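Local structure of hydrogenase maturation factor (Thermoanaerobacter tengcongensis, 3VTH) at residues D507-E521 and N590-D602. The protein probably transfers the carbamoyl group of carbamoyl phosphate, with ATP cleavage, to the C-terminal cysteine of HypE during [NiFe]-hydrogenase maturation. Sequence-based numbering, arbitrary orientation.
Sequences DGTGYGTDGNVWGAE and NTAYVSSMGRFFD. With FE (Fe (III) ion), chain I; AP2 (phosphomethylphosphonic acid adenosyl ester), chain H.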
loop_
_atom_site.group_PDB
_atom_site.type_symbol
_atom_site.label_atom_id
_atom_site.label_comp_id
_atom_site.label_asym_id
_atom_site.label_seq_id
_atom_site.Cartn_x
_atom_site.Cartn_y
_atom_site.Cartn_z
ATOM N N ASP A 507 -7.210 14.250 -9.068
ATOM C CA ASP A 507 -7.545 13.838 -7.690
ATOM C C ASP A 507 -8.604 14.749 -7.080
ATOM O O ASP A 507 -9.254 15.502 -7.810
ATOM C CB ASP A 507 -6.295 13.676 -6.784
ATOM C CG ASP A 507 -5.551 14.984 -6.495
ATOM O OD1 ASP A 507 -6.029 16.109 -6.813
ATOM O OD2 ASP A 507 -4.439 14.886 -5.923
ATOM N N GLY A 508 -8.800 14.659 -5.761
ATOM C CA GLY A 508 -9.799 15.477 -5.065
ATOM C C GLY A 508 -9.346 16.885 -4.693
ATOM O O GLY A 508 -9.979 17.888 -5.075
ATOM N N THR A 509 -8.274 16.984 -3.907
ATOM C CA THR A 509 -7.800 18.285 -3.458
ATOM C C THR A 509 -6.309 18.270 -3.249
ATOM O O THR A 509 -5.781 17.437 -2.526
ATOM C CB THR A 509 -8.410 18.721 -2.090
ATOM O OG1 THR A 509 -8.236 17.664 -1.133
ATOM C CG2 THR A 509 -9.880 19.023 -2.211
ATOM N N GLY A 510 -5.634 19.214 -3.865
ATOM C CA GLY A 510 -4.230 19.433 -3.590
ATOM C C GLY A 510 -4.072 20.923 -3.666
ATOM O O GLY A 510 -4.793 21.590 -4.411
ATOM N N TYR A 511 -3.147 21.445 -2.876
ATOM C CA TYR A 511 -2.937 22.868 -2.783
ATOM C C TYR A 511 -2.210 23.356 -4.038
ATOM O O TYR A 511 -1.109 22.893 -4.328
ATOM C CB TYR A 511 -2.103 23.140 -1.537
ATOM C CG TYR A 511 -1.800 24.579 -1.294
ATOM C CD1 TYR A 511 -2.715 25.399 -0.641
ATOM C CD2 TYR A 511 -0.573 25.123 -1.681
ATOM C CE1 TYR A 511 -2.429 26.728 -0.403
ATOM C CE2 TYR A 511 -0.278 26.448 -1.448
ATOM C CZ TYR A 511 -1.202 27.245 -0.800
ATOM O OH TYR A 511 -0.916 28.571 -0.573
ATOM N N GLY A 512 -2.845 24.266 -4.780
ATOM C CA GLY A 512 -2.267 24.857 -5.993
ATOM C C GLY A 512 -1.388 26.059 -5.678
ATOM O O GLY A 512 -1.439 26.583 -4.566
ATOM N N THR A 513 -0.587 26.505 -6.642
ATOM C CA THR A 513 0.329 27.635 -6.412
ATOM C C THR A 513 -0.355 28.995 -6.589
ATOM O O THR A 513 0.251 30.041 -6.338
ATOM C CB THR A 513 1.543 27.573 -7.361
ATOM O OG1 THR A 513 1.077 27.510 -8.714
ATOM C CG2 THR A 513 2.382 26.319 -7.067
ATOM N N ASP A 514 -1.610 28.975 -7.040
ATOM C CA ASP A 514 -2.343 30.207 -7.232
ATOM C C ASP A 514 -3.394 30.436 -6.135
ATOM O O ASP A 514 -4.324 31.241 -6.311
ATOM C CB ASP A 514 -2.984 30.235 -8.630
ATOM C CG ASP A 514 -4.011 29.108 -8.840
ATOM O OD1 ASP A 514 -4.125 28.195 -7.985
ATOM O OD2 ASP A 514 -4.677 29.124 -9.893
ATOM N N GLY A 515 -3.241 29.733 -5.017
ATOM C CA GLY A 515 -4.168 29.856 -3.881
ATOM C C GLY A 515 -5.479 29.110 -4.093
ATOM O O GLY A 515 -6.419 29.236 -3.292
ATOM N N ASN A 516 -5.566 28.352 -5.180
ATOM C CA ASN A 516 -6.777 27.578 -5.426
ATOM C C ASN A 516 -6.510 26.110 -5.235
ATOM O O ASN A 516 -5.355 25.693 -5.124
ATOM C CB ASN A 516 -7.342 27.869 -6.822
ATOM C CG ASN A 516 -7.792 29.322 -6.980
ATOM O OD1 ASN A 516 -8.342 29.919 -6.054
ATOM N ND2 ASN A 516 -7.541 29.899 -8.156
ATOM N N VAL A 517 -7.581 25.327 -5.171
ATOM C CA VAL A 517 -7.476 23.883 -5.073
ATOM C C VAL A 517 -7.309 23.296 -6.474
ATOM O O VAL A 517 -8.057 23.663 -7.394
ATOM C CB VAL A 517 -8.738 23.300 -4.408
ATOM C CG1 VAL A 517 -8.756 21.770 -4.490
ATOM C CG2 VAL A 517 -8.851 23.794 -2.948
ATOM N N TRP A 518 -6.324 22.407 -6.632
ATOM C CA TRP A 518 -6.034 21.755 -7.908
ATOM C C TRP A 518 -6.419 20.285 -7.809
ATOM O O TRP A 518 -6.706 19.791 -6.709
ATOM C CB TRP A 518 -4.546 21.863 -8.233
ATOM C CG TRP A 518 -4.055 23.228 -8.635
ATOM C CD1 TRP A 518 -4.728 24.427 -8.538
ATOM C CD2 TRP A 518 -2.749 23.544 -9.151
ATOM N NE1 TRP A 518 -3.920 25.453 -8.974
ATOM C CE2 TRP A 518 -2.709 24.941 -9.364
ATOM C CE3 TRP A 518 -1.618 22.774 -9.467
ATOM C CZ2 TRP A 518 -1.567 25.598 -9.873
ATOM C CZ3 TRP A 518 -0.486 23.422 -9.981
ATOM C CH2 TRP A 518 -0.477 24.820 -10.183
ATOM N N GLY A 519 -6.410 19.565 -8.925
ATOM C CA GLY A 519 -6.919 18.176 -8.912
ATOM C C GLY A 519 -7.474 17.692 -10.237
ATOM O O GLY A 519 -7.978 16.574 -10.340
ATOM N N ALA A 520 -7.372 18.531 -11.258
ATOM C CA ALA A 520 -7.709 18.125 -12.607
ATOM C C ALA A 520 -6.739 18.816 -13.541
ATOM O O ALA A 520 -7.128 19.650 -14.371
ATOM C CB ALA A 520 -9.154 18.493 -12.921
ATOM N N GLU A 521 -5.467 18.455 -13.395
ATOM C CA GLU A 521 -4.368 19.212 -13.984
ATOM C C GLU A 521 -3.627 18.413 -15.043
ATOM O O GLU A 521 -3.454 17.202 -14.903
ATOM C CB GLU A 521 -3.357 19.594 -12.893
ATOM C CG GLU A 521 -4.006 20.058 -11.576
ATOM C CD GLU A 521 -4.925 21.229 -11.788
ATOM O OE1 GLU A 521 -6.096 21.159 -11.339
ATOM O OE2 GLU A 521 -4.481 22.206 -12.434
ATOM N N ASN A 590 -16.134 31.825 3.302
ATOM C CA ASN A 590 -15.615 30.448 3.386
ATOM C C ASN A 590 -15.663 29.696 2.055
ATOM O O ASN A 590 -16.060 28.527 2.005
ATOM C CB ASN A 590 -16.375 29.642 4.458
ATOM C CG ASN A 590 -16.101 30.125 5.860
ATOM O OD1 ASN A 590 -14.999 30.579 6.177
ATOM N ND2 ASN A 590 -17.104 30.017 6.722
ATOM N N THR A 591 -15.276 30.373 0.977
ATOM C CA THR A 591 -15.397 29.806 -0.357
ATOM C C THR A 591 -14.019 29.565 -0.961
ATOM O O THR A 591 -13.180 30.464 -0.982
ATOM C CB THR A 591 -16.270 30.730 -1.227
ATOM O OG1 THR A 591 -17.615 30.682 -0.730
ATOM C CG2 THR A 591 -16.270 30.307 -2.689
ATOM N N ALA A 592 -13.771 28.337 -1.406
ATOM C CA ALA A 592 -12.533 28.015 -2.109
ATOM C C ALA A 592 -12.856 27.887 -3.587
ATOM O O ALA A 592 -14.007 27.632 -3.944
ATOM C CB ALA A 592 -11.927 26.712 -1.579
ATOM N N TYR A 593 -11.869 28.086 -4.448
ATOM C CA TYR A 593 -12.069 27.847 -5.870
ATOM C C TYR A 593 -11.300 26.614 -6.275
ATOM O O TYR A 593 -10.132 26.445 -5.875
ATOM C CB TYR A 593 -11.649 29.066 -6.686
ATOM C CG TYR A 593 -12.610 30.208 -6.489
ATOM C CD1 TYR A 593 -13.743 30.339 -7.288
ATOM C CD2 TYR A 593 -12.408 31.140 -5.468
ATOM C CE1 TYR A 593 -14.642 31.404 -7.092
ATOM C CE2 TYR A 593 -13.298 32.184 -5.263
ATOM C CZ TYR A 593 -14.405 32.307 -6.072
ATOM O OH TYR A 593 -15.264 33.362 -5.852
ATOM N N VAL A 594 -11.960 25.736 -7.038
ATOM C CA VAL A 594 -11.412 24.389 -7.271
ATOM C C VAL A 594 -11.390 23.981 -8.731
ATOM O O VAL A 594 -12.335 24.251 -9.495
ATOM C CB VAL A 594 -12.169 23.285 -6.458
ATOM C CG1 VAL A 594 -12.345 23.715 -5.015
ATOM C CG2 VAL A 594 -13.567 22.985 -7.099
ATOM N N SER A 595 -10.293 23.337 -9.106
ATOM C CA SER A 595 -10.171 22.595 -10.369
ATOM C C SER A 595 -9.897 21.188 -9.884
ATOM O O SER A 595 -8.806 20.900 -9.388
ATOM C CB SER A 595 -8.978 23.114 -11.192
ATOM O OG SER A 595 -8.579 22.191 -12.207
ATOM N N SER A 596 -10.886 20.307 -9.960
ATOM C CA SER A 596 -10.756 19.032 -9.254
ATOM C C SER A 596 -11.588 17.945 -9.911
ATOM O O SER A 596 -12.795 18.092 -10.054
ATOM C CB SER A 596 -11.199 19.199 -7.795
ATOM O OG SER A 596 -11.402 17.936 -7.161
ATOM N N MET A 597 -10.934 16.842 -10.273
ATOM C CA MET A 597 -11.647 15.690 -10.838
ATOM C C MET A 597 -12.526 15.025 -9.783
ATOM O O MET A 597 -13.637 14.577 -10.071
ATOM C CB MET A 597 -10.663 14.689 -11.473
ATOM C CG MET A 597 -11.345 13.560 -12.306
ATOM S SD MET A 597 -12.463 14.169 -13.594
ATOM C CE MET A 597 -11.348 15.182 -14.592
ATOM N N GLY A 598 -12.046 14.989 -8.545
ATOM C CA GLY A 598 -12.853 14.445 -7.432
ATOM C C GLY A 598 -14.163 15.193 -7.206
ATOM O O GLY A 598 -15.228 14.573 -7.055
ATOM N N ARG A 599 -14.096 16.523 -7.181
ATOM C CA ARG A 599 -15.296 17.328 -6.995
ATOM C C ARG A 599 -16.205 17.242 -8.216
ATOM O O ARG A 599 -17.433 17.271 -8.078
ATOM C CB ARG A 599 -14.967 18.805 -6.673
ATOM C CG ARG A 599 -14.124 19.055 -5.385
ATOM C CD ARG A 599 -14.789 18.646 -4.051
ATOM N NE ARG A 599 -14.900 17.193 -3.932
ATOM C CZ ARG A 599 -13.938 16.384 -3.480
ATOM N NH1 ARG A 599 -12.773 16.875 -3.059
ATOM N NH2 ARG A 599 -14.145 15.074 -3.450
ATOM N N PHE A 600 -15.606 17.162 -9.406
ATOM C CA PHE A 600 -16.386 16.952 -10.645
ATOM C C PHE A 600 -17.231 15.677 -10.506
ATOM O O PHE A 600 -18.462 15.700 -10.724
ATOM C CB PHE A 600 -15.454 16.895 -11.876
ATOM C CG PHE A 600 -16.132 17.122 -13.220
ATOM C CD1 PHE A 600 -17.504 17.359 -13.337
ATOM C CD2 PHE A 600 -15.369 17.041 -14.394
ATOM C CE1 PHE A 600 -18.107 17.557 -14.601
ATOM C CE2 PHE A 600 -15.965 17.227 -15.659
ATOM C CZ PHE A 600 -17.343 17.483 -15.759
ATOM N N PHE A 601 -16.587 14.576 -10.114
ATOM C CA PHE A 601 -17.310 13.329 -9.838
ATOM C C PHE A 601 -18.411 13.517 -8.795
ATOM O O PHE A 601 -19.532 13.051 -9.002
ATOM C CB PHE A 601 -16.354 12.205 -9.398
ATOM C CG PHE A 601 -15.871 11.351 -10.541
ATOM C CD1 PHE A 601 -16.292 10.024 -10.656
ATOM C CD2 PHE A 601 -14.996 11.871 -11.499
ATOM C CE1 PHE A 601 -15.840 9.217 -11.720
ATOM C CE2 PHE A 601 -14.537 11.072 -12.564
ATOM C CZ PHE A 601 -14.973 9.746 -12.678
ATOM N N ASP A 602 -18.106 14.216 -7.696
ATOM C CA ASP A 602 -19.125 14.439 -6.644
ATOM C C ASP A 602 -20.316 15.253 -7.163
ATOM O O ASP A 602 -21.467 14.964 -6.822
ATOM C CB ASP A 602 -18.530 15.128 -5.414
ATOM C CG ASP A 602 -17.645 14.197 -4.583
ATOM O OD1 ASP A 602 -17.648 12.966 -4.823
ATOM O OD2 ASP A 602 -16.932 14.718 -3.698
HETATM FE FE FE I . -3.643 13.793 -4.300
HETATM P PB AP2 H . -6.258 14.420 -2.462
HETATM O O1B AP2 H . -7.510 14.520 -3.298
HETATM O O2B AP2 H . -4.963 14.686 -3.164
HETATM O O3B AP2 H . -6.413 15.110 -1.131
HETATM C C3A AP2 H . -6.222 12.659 -2.031
HETATM P PA AP2 H . -5.929 11.529 -3.422
HETATM O O1A AP2 H . -5.712 10.218 -2.680
HETATM O O2A AP2 H . -4.917 11.980 -4.446
HETATM O "O5'" AP2 H . -7.340 11.488 -4.215
HETATM C "C5'" AP2 H . -8.440 10.856 -3.572
HETATM C "C4'" AP2 H . -9.661 11.293 -4.347
HETATM O "O4'" AP2 H . -9.697 10.615 -5.604
HETATM C "C3'" AP2 H . -10.957 10.914 -3.658
HETATM O "O3'" AP2 H . -11.262 11.836 -2.606
HETATM C "C2'" AP2 H . -11.912 10.976 -4.833
HETATM O "O2'" AP2 H . -12.268 12.353 -5.004
HETATM C "C1'" AP2 H . -11.065 10.472 -6.010
HETATM N N9 AP2 H . -11.450 9.051 -6.250
HETATM C C8 AP2 H . -11.285 7.993 -5.418
HETATM N N7 AP2 H . -11.805 6.852 -5.944
HETATM C C5 AP2 H . -12.320 7.170 -7.148
HETATM C C6 AP2 H . -13.025 6.445 -8.235
HETATM N N6 AP2 H . -13.278 5.114 -8.147
HETATM N N1 AP2 H . -13.409 7.167 -9.323
HETATM C C2 AP2 H . -13.151 8.488 -9.449
HETATM N N3 AP2 H . -12.528 9.208 -8.491
HETATM C C4 AP2 H . -12.098 8.614 -7.343
HETATM O O HOH W 1 -9.369 29.148 -3.412
#
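Asp-507 hands its carbonyl O to the start of helix 597-607, where Gly-598 N donates to it from above the carbonyl plane over 2.9 Å. Its carboxylate serves the metal: OD2 binds the iron(III) together with His-483, His-487 and Asp-734, and OD1 is hydrogen-bonded to His-484. At Gly-508 the two chains close to 4.0 Å between its CA and that of Gly-598; a side chain on the helix glycine would run into Gly-508 and the ribose O2' of the nucleotide. Gly-508 O takes a short bond, 2.5 Å, from Ser-596 OG. With that oxygen anti to the backbone N (chi1 166°), the same hydroxyl also accepts from Arg-599 N and caps the helix. Thr-509 gives its N and OG1 to the nucleotide's terminal phosphonate, and its CG2 meets the edge of the Arg-599 guanidinium in plane, 3.7 Å from NH1. Past the turn, Asn-516 OD1 shares a water with Tyr-593 N. Val-517 then makes the single beta bridge to Val-594: its N reaches Tyr-593 O almost in line with C=O, its O receives Ser-595 N, and the two valines lie side by side, CB of Val-517 3.7 Å from CG1 of Val-594. Gly-519 O accepts Met-597 N on one face and Asp-507 N on the other. Glu-521 bends back at chi2 (-57°), bringing OE1 to Ser-595 OG at 2.8 Å and to the amides of Gly-519 and Ala-520; Arg-532 pairs with OE2. An alanine here would probably leave Ser-595 OG and the two amides without their shared acceptor and Arg-532 without its countercharge. These bonds tie iron- and phosphate-binding residues 507-509 to a helix lining the nucleotide pocket, consistent with the actin-like ATPase site of Kae1-like domains.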